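Local structure of DNA-binding response regulator, merR family (Colwellia psychrerythraea, 3CNB) at residues A[11-16]-A[23-28]; A[107-112]-A[121-126]. The protein probably binds DNA as a response regulator, this chain being its CheY-like receiver domain, which is predicted to be phosphorylated on an aspartate. One frame throughout, in Å; residues are numbered along the deposited sequence.

Interaction 1: A[11-16]-A[23-28]; sequences ILIIED and MLTQFL
Ile13 carries most of the apolar packing between strand 10-14 and helix 18-31, the first strand and helix of the CheY-like receiver fold. Its CG2 meets Leu24 CD2 at 3.9 Å, while its CD1 lies between Leu24 and Leu28, 4.1 Å from both Leu24 CG and Leu28 CD1. With CG1 anti to the carbonyl carbon (chi1 -65°) and chi2 extended at 156°, the branch ending in CD1 runs out to the helix. Two residues earlier, Ile11 offers CG2 to the same methyl, Leu28 CD1, at 4.1 Å, the two side chains meeting nearly at right angles. The one polar atom here is Thr25 OG1, 3.3 Å from Ile13 CD1. This hydroxyl is hydrogen-bonded to Ala21 O, one turn back in its helix, so its meeting with the methyl is packing. Ile37 of strand 36-40 touches Ile11, Ile13 and Leu28, extending the same apolar layer. Shortening Ile13 to an alanine is likely to open a gap beside Leu24 and Leu28 and to take the methyl away from Thr25 OG1. No hydrogen bond joins the segments, and strand 11-14 and helix 23-28 run nearly antiparallel (161°); the hold between them is apolar packing, probably resting on shape fit and exclusion of water.

Interaction 2: A[107-112]-A[121-126]; sequences AETCFG and EKTIKQ
In the CheY-like alpha/beta fold of this receiver domain, edge strand 109-112 and the final helix 117-129 face each other where Phe111 and Thr109 meet Thr123. The contact is small, burying 89 Å² in all, and Thr123 supplies nearly all of the helical side of it. Phe111 comes in end-on: its CZ lies 4.1 Å from Thr123 CB, and the hydroxyl sits at the ring edge, near the ring plane, instead of over a face. Phe111 CB points toward the helix, and chi1 -80°, with CG anti to the carbonyl carbon, leaves CZ foremost; Ile88 of the neighbouring strand 86-91 touches the same side chain. Thr123 OG1 has its polar partner within the helix, a hydrogen bond with Leu119 O, so its meeting with the ring is packing only. Thr109, two residues before Phe111 and on the same side of the strand, adds a methyl-to-methyl touch, its CG2 lying 4.3 Å from Thr123 CG2. On the helix itself, Lys125 NZ and Glu121 OE1 form a salt bridge of 3.6 Å one turn apart. The nearest approach between 107-112 and 121-126 is Phe111 CZ to Thr123 OG1, 3.9 Å.

Interaction 1 closes before interaction 2 opens along the chain, yet both pack a helix on one five-stranded parallel sheet, ordered 36-40, 10-14, 57-61, 86-91, 109-112. Interaction 1 uses an inner strand and interaction 2 an edge strand, their centres 13 Å apart. Their helices, 18-31 and 117-129, touch directly: Leu28 CD2 lies 3.9 Å from Ile124 CD1, and Phe27 CZ lies 3.9 Å from Glu121 CB. The first and last helices thus form one layer over the sheet. Beyond the packed part of strand 10-14, Glu15 and Asp16 approach Asp61, the predicted phosphorylation site, and Glu15 forms a salt bridge with Lys113, directly after strand 109-112.

Interaction 1: A[11-16]-A[23-28]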
loop_
_atom_site.group_PDB
_atom_site.type_symbol
_atom_site.label_atom_id
_atom_site.label_comp_id
_atom_site.label_asym_id
_atom_site.label_seq_id
_atom_site.Cartn_x
_atom_site.Cartn_y
_atom_site.Cartn_z
ATOM N N ILE A 11 -1.149 -6.987 6.382
ATOM C CA ILE A 11 -1.066 -5.767 5.590
ATOM C C ILE A 11 0.131 -4.969 6.035
ATOM O O ILE A 11 0.316 -4.758 7.224
ATOM C CB ILE A 11 -2.338 -4.885 5.729
ATOM C CG1 ILE A 11 -3.558 -5.601 5.156
ATOM C CG2 ILE A 11 -2.180 -3.537 5.000
ATOM C CD1 ILE A 11 -4.866 -5.064 5.684
ATOM N N LEU A 12 0.932 -4.509 5.068
ATOM C CA LEU A 12 2.055 -3.608 5.331
ATOM C C LEU A 12 1.767 -2.209 4.787
ATOM O O LEU A 12 1.503 -2.030 3.587
ATOM C CB LEU A 12 3.353 -4.161 4.686
ATOM C CG LEU A 12 4.799 -3.815 5.092
ATOM C CD1 LEU A 12 5.617 -3.463 3.846
ATOM C CD2 LEU A 12 4.948 -2.734 6.160
ATOM N N ILE A 13 1.869 -1.218 5.662
ATOM C CA ILE A 13 1.666 0.176 5.301
ATOM C C ILE A 13 3.008 0.876 5.223
ATOM O O ILE A 13 3.734 0.932 6.214
ATOM C CB ILE A 13 0.744 0.922 6.330
ATOM C CG1 ILE A 13 -0.668 0.344 6.312
ATOM C CG2 ILE A 13 0.698 2.447 6.068
ATOM C CD1 ILE A 13 -1.401 0.589 7.612
ATOM N N ILE A 14 3.323 1.406 4.065
ATOM C CA ILE A 14 4.498 2.194 3.845
ATOM C C ILE A 14 4.172 3.669 3.785
ATOM O O ILE A 14 3.639 4.136 2.833
ATOM C CB ILE A 14 5.196 1.762 2.590
ATOM C CG1 ILE A 14 5.701 0.338 2.720
ATOM C CG2 ILE A 14 6.283 2.666 2.272
ATOM C CD1 ILE A 14 5.948 -0.355 1.494
ATOM N N GLU A 15 4.534 4.397 4.821
ATOM C CA GLU A 15 4.070 5.752 5.042
ATOM C C GLU A 15 4.870 6.527 6.103
ATOM O O GLU A 15 4.893 6.142 7.219
ATOM C CB GLU A 15 2.612 5.684 5.445
ATOM C CG GLU A 15 1.953 6.960 5.821
ATOM C CD GLU A 15 1.894 7.928 4.708
ATOM O OE1 GLU A 15 2.548 8.936 4.800
ATOM O OE2 GLU A 15 1.238 7.687 3.737
ATOM N N ASP A 16 5.488 7.641 5.757
ATOM C CA ASP A 16 6.251 8.397 6.741
ATOM C C ASP A 16 5.503 9.375 7.603
ATOM O O ASP A 16 6.020 9.817 8.581
ATOM C CB ASP A 16 7.574 8.984 6.229
ATOM C CG ASP A 16 7.415 9.809 5.008
ATOM O OD1 ASP A 16 6.283 9.965 4.593
ATOM O OD2 ASP A 16 8.378 10.298 4.456
ATOM N N MET A 23 -3.818 6.355 11.667
ATOM C CA MET A 23 -5.236 6.452 11.302
ATOM C C MET A 23 -5.619 5.380 10.286
ATOM O O MET A 23 -6.616 4.667 10.471
ATOM C CB MET A 23 -5.587 7.854 10.779
ATOM C CG MET A 23 -6.856 7.898 9.906
ATOM S SD MET A 23 -7.383 9.532 9.392
ATOM C CE MET A 23 -7.359 10.335 11.020
ATOM N N LEU A 24 -4.818 5.262 9.226
ATOM C CA LEU A 24 -4.976 4.178 8.254
ATOM C C LEU A 24 -4.901 2.807 8.917
ATOM O O LEU A 24 -5.654 1.900 8.570
ATOM C CB LEU A 24 -3.926 4.301 7.142
ATOM C CG LEU A 24 -4.007 3.321 5.965
ATOM C CD1 LEU A 24 -5.367 3.382 5.276
ATOM C CD2 LEU A 24 -2.909 3.602 4.978
ATOM N N THR A 25 -3.998 2.655 9.885
ATOM C CA THR A 25 -3.837 1.379 10.597
ATOM C C THR A 25 -5.090 1.075 11.394
ATOM O O THR A 25 -5.586 -0.050 11.353
ATOM C CB THR A 25 -2.599 1.386 11.571
ATOM O OG1 THR A 25 -1.404 1.589 10.807
ATOM C CG2 THR A 25 -2.481 0.070 12.316
ATOM N N GLN A 26 -5.601 2.086 12.097
ATOM C CA GLN A 26 -6.795 1.924 12.930
ATOM C C GLN A 26 -8.025 1.605 12.094
ATOM O O GLN A 26 -8.805 0.725 12.441
ATOM C CB GLN A 26 -7.053 3.198 13.727
ATOM C CG GLN A 26 -8.125 3.060 14.793
ATOM C CD GLN A 26 -7.816 1.988 15.786
ATOM O OE1 GLN A 26 -6.834 2.066 16.513
ATOM N NE2 GLN A 26 -8.662 0.971 15.832
ATOM N N PHE A 27 -8.197 2.354 11.015
ATOM C CA PHE A 27 -9.229 2.065 10.019
ATOM C C PHE A 27 -9.184 0.621 9.495
ATOM O O PHE A 27 -10.222 -0.060 9.393
ATOM C CB PHE A 27 -9.115 3.037 8.844
ATOM C CG PHE A 27 -10.178 2.838 7.795
ATOM C CD1 PHE A 27 -11.474 3.332 8.000
ATOM C CD2 PHE A 27 -9.897 2.142 6.625
ATOM C CE1 PHE A 27 -12.462 3.145 7.047
ATOM C CE2 PHE A 27 -10.877 1.960 5.660
ATOM C CZ PHE A 27 -12.165 2.471 5.876
ATOM N N LEU A 28 -7.992 0.153 9.147
ATOM C CA LEU A 28 -7.873 -1.182 8.603
ATOM C C LEU A 28 -8.019 -2.274 9.665
ATOM O O LEU A 28 -8.483 -3.369 9.351
ATOM C CB LEU A 28 -6.575 -1.332 7.816
ATOM C CG LEU A 28 -6.405 -0.527 6.539
ATOM C CD1 LEU A 28 -4.959 -0.714 6.015
ATOM C CD2 LEU A 28 -7.417 -0.982 5.528
#

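Interaction 2: A[107-112]-A[121-126]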
loop_
_atom_site.group_PDB
_atom_site.type_symbol
_atom_site.label_atom_id
_atom_site.label_comp_id
_atom_site.label_asym_id
_atom_site.label_seq_id
_atom_site.Cartn_x
_atom_site.Cartn_y
_atom_site.Cartn_z
ATOM N N ALA A 107 0.483 -1.633 -9.470
ATOM C CA ALA A 107 -0.505 -1.217 -8.456
ATOM C C ALA A 107 -1.945 -1.420 -8.976
ATOM O O ALA A 107 -2.190 -1.235 -10.163
ATOM C CB ALA A 107 -0.290 0.234 -8.072
ATOM N N GLU A 108 -2.883 -1.791 -8.099
ATOM C CA GLU A 108 -4.292 -2.002 -8.526
ATOM C C GLU A 108 -4.939 -0.683 -8.882
ATOM O O GLU A 108 -5.797 -0.592 -9.773
ATOM C CB GLU A 108 -5.131 -2.668 -7.420
ATOM C CG GLU A 108 -4.664 -4.031 -7.009
ATOM C CD GLU A 108 -4.591 -4.995 -8.152
ATOM O OE1 GLU A 108 -5.482 -4.959 -9.038
ATOM O OE2 GLU A 108 -3.639 -5.799 -8.157
ATOM N N THR A 109 -4.520 0.340 -8.150
ATOM C CA THR A 109 -5.114 1.650 -8.219
ATOM C C THR A 109 -4.293 2.616 -7.382
ATOM O O THR A 109 -3.344 2.219 -6.698
ATOM C CB THR A 109 -6.589 1.619 -7.732
ATOM O OG1 THR A 109 -7.204 2.882 -8.012
ATOM C CG2 THR A 109 -6.686 1.262 -6.238
ATOM N N CYS A 110 -4.659 3.888 -7.450
ATOM C CA CYS A 110 -3.962 4.904 -6.721
ATOM C C CYS A 110 -4.970 5.867 -6.096
ATOM O O CYS A 110 -5.853 6.370 -6.775
ATOM C CB CYS A 110 -2.969 5.623 -7.635
ATOM S SG CYS A 110 -1.985 6.902 -6.830
ATOM N N PHE A 111 -4.833 6.086 -4.792
ATOM C CA PHE A 111 -5.692 6.983 -4.048
ATOM C C PHE A 111 -5.029 8.333 -3.863
ATOM O O PHE A 111 -3.861 8.404 -3.493
ATOM C CB PHE A 111 -5.999 6.389 -2.675
ATOM C CG PHE A 111 -7.073 5.341 -2.694
ATOM C CD1 PHE A 111 -8.378 5.676 -2.357
ATOM C CD2 PHE A 111 -6.785 4.023 -3.053
ATOM C CE1 PHE A 111 -9.386 4.719 -2.373
ATOM C CE2 PHE A 111 -7.769 3.061 -3.065
ATOM C CZ PHE A 111 -9.086 3.413 -2.730
ATOM N N GLY A 112 -5.776 9.403 -4.132
ATOM C CA GLY A 112 -5.328 10.757 -3.830
ATOM C C GLY A 112 -5.514 11.079 -2.367
ATOM O O GLY A 112 -6.268 10.395 -1.682
ATOM N N GLU A 121 -12.673 1.439 1.680
ATOM C CA GLU A 121 -13.386 0.342 2.345
ATOM C C GLU A 121 -13.901 -0.701 1.335
ATOM O O GLU A 121 -13.645 -1.886 1.496
ATOM C CB GLU A 121 -14.530 0.899 3.196
ATOM C CG GLU A 121 -15.169 -0.107 4.169
ATOM C CD GLU A 121 -16.462 -0.737 3.655
ATOM O OE1 GLU A 121 -17.114 -1.463 4.439
ATOM O OE2 GLU A 121 -16.844 -0.509 2.482
ATOM N N LYS A 122 -14.594 -0.238 0.292
ATOM C CA LYS A 122 -15.132 -1.097 -0.777
ATOM C C LYS A 122 -14.013 -1.771 -1.553
ATOM O O LYS A 122 -14.055 -2.981 -1.787
ATOM C CB LYS A 122 -15.915 -0.234 -1.766
ATOM C CG LYS A 122 -16.735 -1.001 -2.795
ATOM C CD LYS A 122 -18.199 -0.875 -2.452
ATOM C CE LYS A 122 -19.091 -1.307 -3.581
ATOM N NZ LYS A 122 -20.452 -0.794 -3.312
ATOM N N THR A 123 -13.027 -0.961 -1.952
ATOM C CA THR A 123 -11.922 -1.371 -2.821
ATOM C C THR A 123 -11.086 -2.468 -2.203
ATOM O O THR A 123 -10.954 -3.532 -2.791
ATOM C CB THR A 123 -11.025 -0.176 -3.198
ATOM O OG1 THR A 123 -11.821 0.818 -3.845
ATOM C CG2 THR A 123 -9.917 -0.594 -4.147
ATOM N N ILE A 124 -10.560 -2.236 -1.002
ATOM C CA ILE A 124 -9.696 -3.236 -0.365
ATOM C C ILE A 124 -10.416 -4.550 -0.072
ATOM O O ILE A 124 -9.828 -5.612 -0.242
ATOM C CB ILE A 124 -8.931 -2.692 0.902
ATOM C CG1 ILE A 124 -7.805 -3.656 1.311
ATOM C CG2 ILE A 124 -9.885 -2.442 2.082
ATOM C CD1 ILE A 124 -6.820 -3.068 2.337
ATOM N N LYS A 125 -11.680 -4.483 0.348
ATOM C CA LYS A 125 -12.479 -5.695 0.564
ATOM C C LYS A 125 -12.644 -6.500 -0.738
ATOM O O LYS A 125 -12.437 -7.710 -0.764
ATOM C CB LYS A 125 -13.844 -5.330 1.145
ATOM C CG LYS A 125 -13.805 -4.850 2.584
ATOM C CD LYS A 125 -15.035 -5.314 3.345
ATOM C CE LYS A 125 -16.250 -4.453 3.072
ATOM N NZ LYS A 125 -17.440 -4.962 3.809
ATOM N N GLN A 126 -13.019 -5.809 -1.809
ATOM C CA GLN A 126 -13.098 -6.424 -3.128
ATOM C C GLN A 126 -11.797 -7.134 -3.485
ATOM O O GLN A 126 -11.788 -8.332 -3.767
ATOM C CB GLN A 126 -13.434 -5.375 -4.190
ATOM C CG GLN A 126 -13.947 -5.957 -5.497
ATOM C CD GLN A 126 -12.938 -5.842 -6.623
ATOM O OE1 GLN A 126 -12.344 -4.784 -6.834
ATOM N NE2 GLN A 126 -12.738 -6.933 -7.352
#